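Local coordinates for telomere length regulator taz1 (Schizosaccharomyces pombe, PDB 4ZMI), which binds double-stranded telomeric DNA and regulates telomere length and function, and is represented here by its helical domain, at residues A31-S36 against A216-V221; K38-V41 against S45-E48. One frame throughout, in Å; residues are numbered along the deposited sequence.

Interaction 1 (A31-S36 against A216-V221); sequences AIFSES and AFVNAV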
ATOM      1  N   ALA A  31      -8.288  -1.158 -16.932  1.00 97.91           N
ATOM      2  CA  ALA A  31      -8.895  -0.910 -18.232  1.00100.97           C
ATOM      3  C   ALA A  31     -10.161  -0.102 -18.035  1.00100.79           C
ATOM      4  O   ALA A  31     -10.381   0.887 -18.720  1.00102.77           O
ATOM      5  CB  ALA A  31      -9.201  -2.208 -18.939  1.00 98.48           C
ATOM      6  N   ILE A  32     -10.985  -0.529 -17.081  1.00100.59           N
ATOM      7  CA  ILE A  32     -12.219   0.177 -16.768  1.00100.19           C
ATOM      8  C   ILE A  32     -11.933   1.610 -16.298  1.00104.59           C
ATOM      9  O   ILE A  32     -12.684   2.532 -16.623  1.00108.04           O
ATOM     10  CB  ILE A  32     -13.093  -0.605 -15.750  1.00 96.04           C
ATOM     11  CG1 ILE A  32     -13.582  -1.923 -16.366  1.00 97.78           C
ATOM     12  CG2 ILE A  32     -14.288   0.219 -15.297  1.00 91.95           C
ATOM     13  CD1 ILE A  32     -14.673  -2.627 -15.569  1.00 96.41           C
ATOM     14  N   PHE A  33     -10.838   1.819 -15.571  1.00 98.16           N
ATOM     15  CA  PHE A  33     -10.465   3.196 -15.231  1.00 93.48           C
ATOM     16  C   PHE A  33     -10.031   4.029 -16.448  1.00 98.96           C
ATOM     17  O   PHE A  33     -10.083   5.260 -16.418  1.00101.98           O
ATOM     18  CB  PHE A  33      -9.379   3.272 -14.146  1.00 77.36           C
ATOM     19  CG  PHE A  33      -8.969   4.680 -13.823  1.00 67.86           C
ATOM     20  CD1 PHE A  33      -9.788   5.484 -13.051  1.00 69.59           C
ATOM     21  CD2 PHE A  33      -7.798   5.221 -14.339  1.00 77.16           C
ATOM     22  CE1 PHE A  33      -9.436   6.798 -12.766  1.00 73.99           C
ATOM     23  CE2 PHE A  33      -7.433   6.541 -14.065  1.00 79.53           C
ATOM     24  CZ  PHE A  33      -8.252   7.326 -13.272  1.00 76.96           C
ATOM     25  N   SER A  34      -9.585   3.369 -17.509  1.00103.46           N
ATOM     26  CA  SER A  34      -9.131   4.099 -18.688  1.00112.47           C
ATOM     27  C   SER A  34     -10.302   4.698 -19.453  1.00108.81           C
ATOM     28  O   SER A  34     -10.150   5.706 -20.127  1.00112.18           O
ATOM     29  CB  SER A  34      -8.298   3.203 -19.605  1.00122.29           C
ATOM     30  OG  SER A  34      -7.112   2.790 -18.954  1.00123.02           O
ATOM     31  N   GLU A  35     -11.470   4.078 -19.331  1.00111.47           N
ATOM     32  CA  GLU A  35     -12.662   4.541 -20.027  1.00122.02           C
ATOM     33  C   GLU A  35     -13.215   5.825 -19.408  1.00124.60           C
ATOM     34  O   GLU A  35     -13.629   6.742 -20.123  1.00127.41           O
ATOM     35  CB  GLU A  35     -13.748   3.457 -20.015  1.00126.20           C
ATOM     36  CG  GLU A  35     -13.273   2.073 -20.432  1.00127.32           C
ATOM     37  CD  GLU A  35     -13.100   1.934 -21.929  1.00137.19           C
ATOM     38  OE1 GLU A  35     -13.668   2.758 -22.680  1.00141.02           O
ATOM     39  OE2 GLU A  35     -12.398   0.992 -22.353  1.00139.82           O
ATOM     40  N   SER A  36     -13.207   5.899 -18.080  1.00117.93           N
ATOM     41  CA  SER A  36     -13.943   6.955 -17.388  1.00117.48           C
ATOM     42  C   SER A  36     -13.073   7.856 -16.517  1.00115.48           C
ATOM     43  O   SER A  36     -13.521   8.348 -15.483  1.00114.17           O
ATOM     44  CB  SER A  36     -15.054   6.334 -16.541  1.00114.49           C
ATOM     45  OG  SER A  36     -15.469   5.092 -17.085  1.00109.70           O
ATOM     46  N   ALA A 216      -6.744  11.817 -10.781  1.00 72.21           N
ATOM     47  CA  ALA A 216      -5.334  12.125 -10.754  1.00 76.14           C
ATOM     48  C   ALA A 216      -4.674  11.325  -9.637  1.00 79.15           C
ATOM     49  O   ALA A 216      -3.546  10.848  -9.775  1.00 78.50           O
ATOM     50  CB  ALA A 216      -5.117  13.615 -10.557  1.00 66.57           C
ATOM     51  N   PHE A 217      -5.385  11.197  -8.522  1.00 76.01           N
ATOM     52  CA  PHE A 217      -4.923  10.365  -7.420  1.00 61.96           C
ATOM     53  C   PHE A 217      -4.724   8.951  -7.937  1.00 63.90           C
ATOM     54  O   PHE A 217      -3.633   8.378  -7.823  1.00 61.05           O
ATOM     55  CB  PHE A 217      -5.933  10.401  -6.277  1.00 54.04           C
ATOM     56  CG  PHE A 217      -5.593   9.482  -5.132  1.00 59.54           C
ATOM     57  CD1 PHE A 217      -4.335   9.501  -4.566  1.00 56.07           C
ATOM     58  CD2 PHE A 217      -6.542   8.619  -4.604  1.00 54.40           C
ATOM     59  CE1 PHE A 217      -4.021   8.661  -3.508  1.00 55.30           C
ATOM     60  CE2 PHE A 217      -6.224   7.786  -3.539  1.00 53.75           C
ATOM     61  CZ  PHE A 217      -4.964   7.816  -2.996  1.00 54.77           C
ATOM     62  N   VAL A 218      -5.772   8.416  -8.552  1.00 61.83           N
ATOM     63  CA  VAL A 218      -5.751   7.058  -9.064  1.00 63.56           C
ATOM     64  C   VAL A 218      -4.601   6.866 -10.024  1.00 70.38           C
ATOM     65  O   VAL A 218      -3.811   5.934  -9.884  1.00 71.74           O
ATOM     66  CB  VAL A 218      -7.057   6.697  -9.759  1.00 67.64           C
ATOM     67  CG1 VAL A 218      -6.939   5.351 -10.455  1.00 68.92           C
ATOM     68  CG2 VAL A 218      -8.190   6.677  -8.750  1.00 62.33           C
ATOM     69  N   ASN A 219      -4.479   7.767 -10.985  1.00 70.76           N
ATOM     70  CA  ASN A 219      -3.374   7.661 -11.927  1.00 71.06           C
ATOM     71  C   ASN A 219      -2.005   7.727 -11.249  1.00 64.63           C
ATOM     72  O   ASN A 219      -1.082   7.029 -11.646  1.00 70.88           O
ATOM     73  CB  ASN A 219      -3.512   8.660 -13.086  1.00 77.61           C
ATOM     74  CG  ASN A 219      -4.406   8.126 -14.206  1.00 93.38           C
ATOM     75  OD1 ASN A 219      -4.357   6.935 -14.547  1.00 93.70           O
ATOM     76  ND2 ASN A 219      -5.235   9.002 -14.775  1.00 99.01           N
ATOM     77  N   ALA A 220      -1.866   8.526 -10.200  1.00 63.95           N
ATOM     78  CA  ALA A 220      -0.591   8.549  -9.489  1.00 64.28           C
ATOM     79  C   ALA A 220      -0.381   7.217  -8.733  1.00 69.67           C
ATOM     80  O   ALA A 220       0.742   6.707  -8.652  1.00 69.99           O
ATOM     81  CB  ALA A 220      -0.501   9.757  -8.551  1.00 57.24           C
ATOM     82  N   VAL A 221      -1.460   6.636  -8.219  1.00 67.08           N
ATOM     83  CA  VAL A 221      -1.343   5.373  -7.483  1.00 66.20           C
ATOM     84  C   VAL A 221      -0.891   4.274  -8.433  1.00 71.69           C
ATOM     85  O   VAL A 221       0.118   3.610  -8.196  1.00 70.75           O
ATOM     86  CB  VAL A 221      -2.675   4.980  -6.795  1.00 61.01           C
ATOM     87  CG1 VAL A 221      -2.612   3.554  -6.272  1.00 60.62           C
ATOM     88  CG2 VAL A 221      -2.963   5.923  -5.659  1.00 60.38           C
TER
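The Phe33 ring has Val218 over one face and the side-chain amide of Asn219 at its edge, a helix-to-helix contact in the all-helical TRF-family domain of Taz1. It joins the C-terminal part of helix 5-35 to the early part of helix 214-229, which follows much later in the chain. Val218 CG1 stands 3.6 Å from the centroid of the Phe33 ring and only 8° off the ring normal, a CH-pi contact in which one methyl sits over the middle of the face. The two side chains come from opposite directions, the methyl landing on the ring face. Val218 CB adds a second contact near the far rim, 3.8 Å from Phe33 CZ. Because CG of Phe33 is anti to the backbone N (chi1 178°), the ring spans most of the gap between backbones whose nearest CA atoms, those of Phe33 and Val218, are 8.7 Å apart. A loop residue extends the apolar surroundings, Leu110 touching Val218. Replacing Phe33 with an alanine would probably leave the Val218 methyl without its aromatic platform and open a gap between the two helices. The more exposed Asn219 approaches from the rim, its amide plane turned 74° from the ring. Its ND2 lies in the ring plane, 3.4 Å from Phe33 CE2, while OD1 comes to 3.1 Å from the same CE2.

Interaction 2 (K38-V41 against S45-E48); sequences KDIV and SFSE
Ile40 and Ser45 bring the two backbones closest, their CA atoms 5.2 Å apart, where an irregular linker folds back beside the helix that follows it. Residues 38-41 form neither helix nor strand, and Ile40 is the centre of an inverse gamma turn; residues 45-48 belong to helix 43-50. The segment 38-41 is thus part of the connection between helices 5-35 and 43-50, packed against the second of them. Ser45 directs its CB at the linker, reaching 3.7 Å from Val41 N and 4.1 Å from Ile40 CA. The branch methyl of Ile40 does the touching on Phe46: CG2, anti to the backbone N while CG1 is turned beside it (chi1 -51°), rests 3.6 Å from Phe46 CA. The same methyl is 3.7 Å from Phe46 CB and 3.8 Å from Phe46 CG, so it packs against the root of the aromatic side chain and meets the ring obliquely. Ile40 and Phe46 are both buried against Phe214 of helix 214-229, and Val29 of helix 5-35 also packs on Phe46. Ser45 OG instead hydrogen-bonds to Asn42 OD1, within the turn leading to the helix. The chemistry is divided: van der Waals packing joins the two segments, whereas the serine hydroxyl finds its polar partner in the intervening turn while its CB packs against the linker backbone.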
ATOM      1  N   LYS A  38     -12.589  10.680 -16.169  1.00127.56           N
ATOM      2  CA  LYS A  38     -13.108  11.992 -15.769  1.00118.92           C
ATOM      3  C   LYS A  38     -14.466  11.916 -15.063  1.00109.81           C
ATOM      4  O   LYS A  38     -14.846  12.841 -14.346  1.00112.85           O
ATOM      5  CB  LYS A  38     -13.135  12.988 -16.945  1.00128.76           C
ATOM      6  CG  LYS A  38     -14.355  12.906 -17.865  1.00131.67           C
ATOM      7  CD  LYS A  38     -15.288  14.103 -17.684  1.00131.60           C
ATOM      8  CE  LYS A  38     -16.342  14.155 -18.787  1.00129.49           C
ATOM      9  NZ  LYS A  38     -17.384  15.186 -18.531  1.00127.46           N
ATOM     10  N   ASP A  39     -15.189  10.817 -15.254  1.00102.32           N
ATOM     11  CA  ASP A  39     -16.455  10.624 -14.550  1.00108.90           C
ATOM     12  C   ASP A  39     -16.267   9.967 -13.179  1.00110.85           C
ATOM     13  O   ASP A  39     -17.133  10.078 -12.309  1.00115.95           O
ATOM     14  CB  ASP A  39     -17.429   9.807 -15.395  1.00115.56           C
ATOM     15  CG  ASP A  39     -17.831  10.521 -16.659  1.00120.68           C
ATOM     16  OD1 ASP A  39     -16.954  11.165 -17.273  1.00120.06           O
ATOM     17  OD2 ASP A  39     -19.021  10.447 -17.033  1.00127.13           O
ATOM     18  N   ILE A  40     -15.140   9.281 -12.993  1.00 99.72           N
ATOM     19  CA  ILE A  40     -14.828   8.644 -11.717  1.00 92.91           C
ATOM     20  C   ILE A  40     -14.341   9.703 -10.726  1.00 87.90           C
ATOM     21  O   ILE A  40     -13.150   9.977 -10.618  1.00 78.62           O
ATOM     22  CB  ILE A  40     -13.792   7.534 -11.914  1.00 90.87           C
ATOM     23  CG1 ILE A  40     -14.249   6.605 -13.038  1.00 92.52           C
ATOM     24  CG2 ILE A  40     -13.570   6.746 -10.622  1.00 89.92           C
ATOM     25  CD1 ILE A  40     -13.356   5.407 -13.257  1.00101.98           C
ATOM     26  N   VAL A  41     -15.291  10.296 -10.010  1.00 90.66           N
ATOM     27  CA  VAL A  41     -15.046  11.482  -9.200  1.00 89.66           C
ATOM     28  C   VAL A  41     -14.586  11.138  -7.781  1.00 88.18           C
ATOM     29  O   VAL A  41     -13.922  11.937  -7.122  1.00 86.69           O
ATOM     30  CB  VAL A  41     -16.312  12.376  -9.159  1.00101.21           C
ATOM     31  CG1 VAL A  41     -16.059  13.675  -8.403  1.00108.94           C
ATOM     32  CG2 VAL A  41     -16.780  12.688 -10.571  1.00102.75           C
ATOM     33  N   SER A  45     -17.744   6.361  -6.837  1.00 73.68           N
ATOM     34  CA  SER A  45     -17.997   6.369  -8.278  1.00 81.71           C
ATOM     35  C   SER A  45     -17.221   5.260  -8.966  1.00 83.43           C
ATOM     36  O   SER A  45     -17.714   4.629  -9.915  1.00 84.41           O
ATOM     37  CB  SER A  45     -17.621   7.717  -8.890  1.00 76.13           C
ATOM     38  OG  SER A  45     -18.330   8.758  -8.250  1.00 81.25           O
ATOM     39  N   PHE A  46     -15.999   5.044  -8.490  1.00 74.52           N
ATOM     40  CA  PHE A  46     -15.162   3.965  -8.984  1.00 74.03           C
ATOM     41  C   PHE A  46     -15.930   2.667  -8.773  1.00 75.05           C
ATOM     42  O   PHE A  46     -15.913   1.773  -9.625  1.00 83.33           O
ATOM     43  CB  PHE A  46     -13.826   3.949  -8.239  1.00 69.39           C
ATOM     44  CG  PHE A  46     -12.697   3.357  -9.021  1.00 72.93           C
ATOM     45  CD1 PHE A  46     -12.940   2.557 -10.125  1.00 72.56           C
ATOM     46  CD2 PHE A  46     -11.383   3.594  -8.640  1.00 71.92           C
ATOM     47  CE1 PHE A  46     -11.896   2.003 -10.841  1.00 73.12           C
ATOM     48  CE2 PHE A  46     -10.335   3.040  -9.350  1.00 70.69           C
ATOM     49  CZ  PHE A  46     -10.597   2.241 -10.452  1.00 73.13           C
ATOM     50  N   SER A  47     -16.645   2.595  -7.653  1.00 74.94           N
ATOM     51  CA  SER A  47     -17.378   1.382  -7.287  1.00 87.12           C
ATOM     52  C   SER A  47     -18.554   1.129  -8.222  1.00 82.43           C
ATOM     53  O   SER A  47     -18.718   0.035  -8.759  1.00 81.06           O
ATOM     54  CB  SER A  47     -17.883   1.467  -5.844  1.00 88.83           C
ATOM     55  OG  SER A  47     -16.810   1.470  -4.929  1.00 86.53           O
ATOM     56  N   GLU A  48     -19.368   2.156  -8.408  1.00 85.69           N
ATOM     57  CA  GLU A  48     -20.525   2.052  -9.278  1.00 88.53           C
ATOM     58  C   GLU A  48     -20.109   1.677 -10.688  1.00 92.15           C
ATOM     59  O   GLU A  48     -20.719   0.811 -11.307  1.00 95.08           O
ATOM     60  CB  GLU A  48     -21.295   3.365  -9.305  1.00 87.03           C
ATOM     61  CG  GLU A  48     -21.799   3.813  -7.952  1.00 91.99           C
ATOM     62  CD  GLU A  48     -22.431   5.195  -8.006  1.00111.70           C
ATOM     63  OE1 GLU A  48     -22.657   5.707  -9.131  1.00118.17           O
ATOM     64  OE2 GLU A  48     -22.696   5.774  -6.928  1.00115.23           O
TER

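Overall arrangement
The centres of interactions 1 and 2 lie about 9 Å apart, and their apolar side chains, Phe33, Ile40, Phe46 and Val218, form one cluster. Phe33 CD1 is 3.6 Å from Ile40 CD1, and Phe33 CB is 4.0 Å from Phe46 CZ. Both segments of interaction 2 fall between those of interaction 1 in the sequence: after helix 5-35, residues 38-41 turn, and helix 43-50 follows, whereas helix 214-229 arrives only near the C-terminus. A local bend and a long-range closure thus meet at one corner of the all-helical TRF-family domain, linking its early helices to its last one.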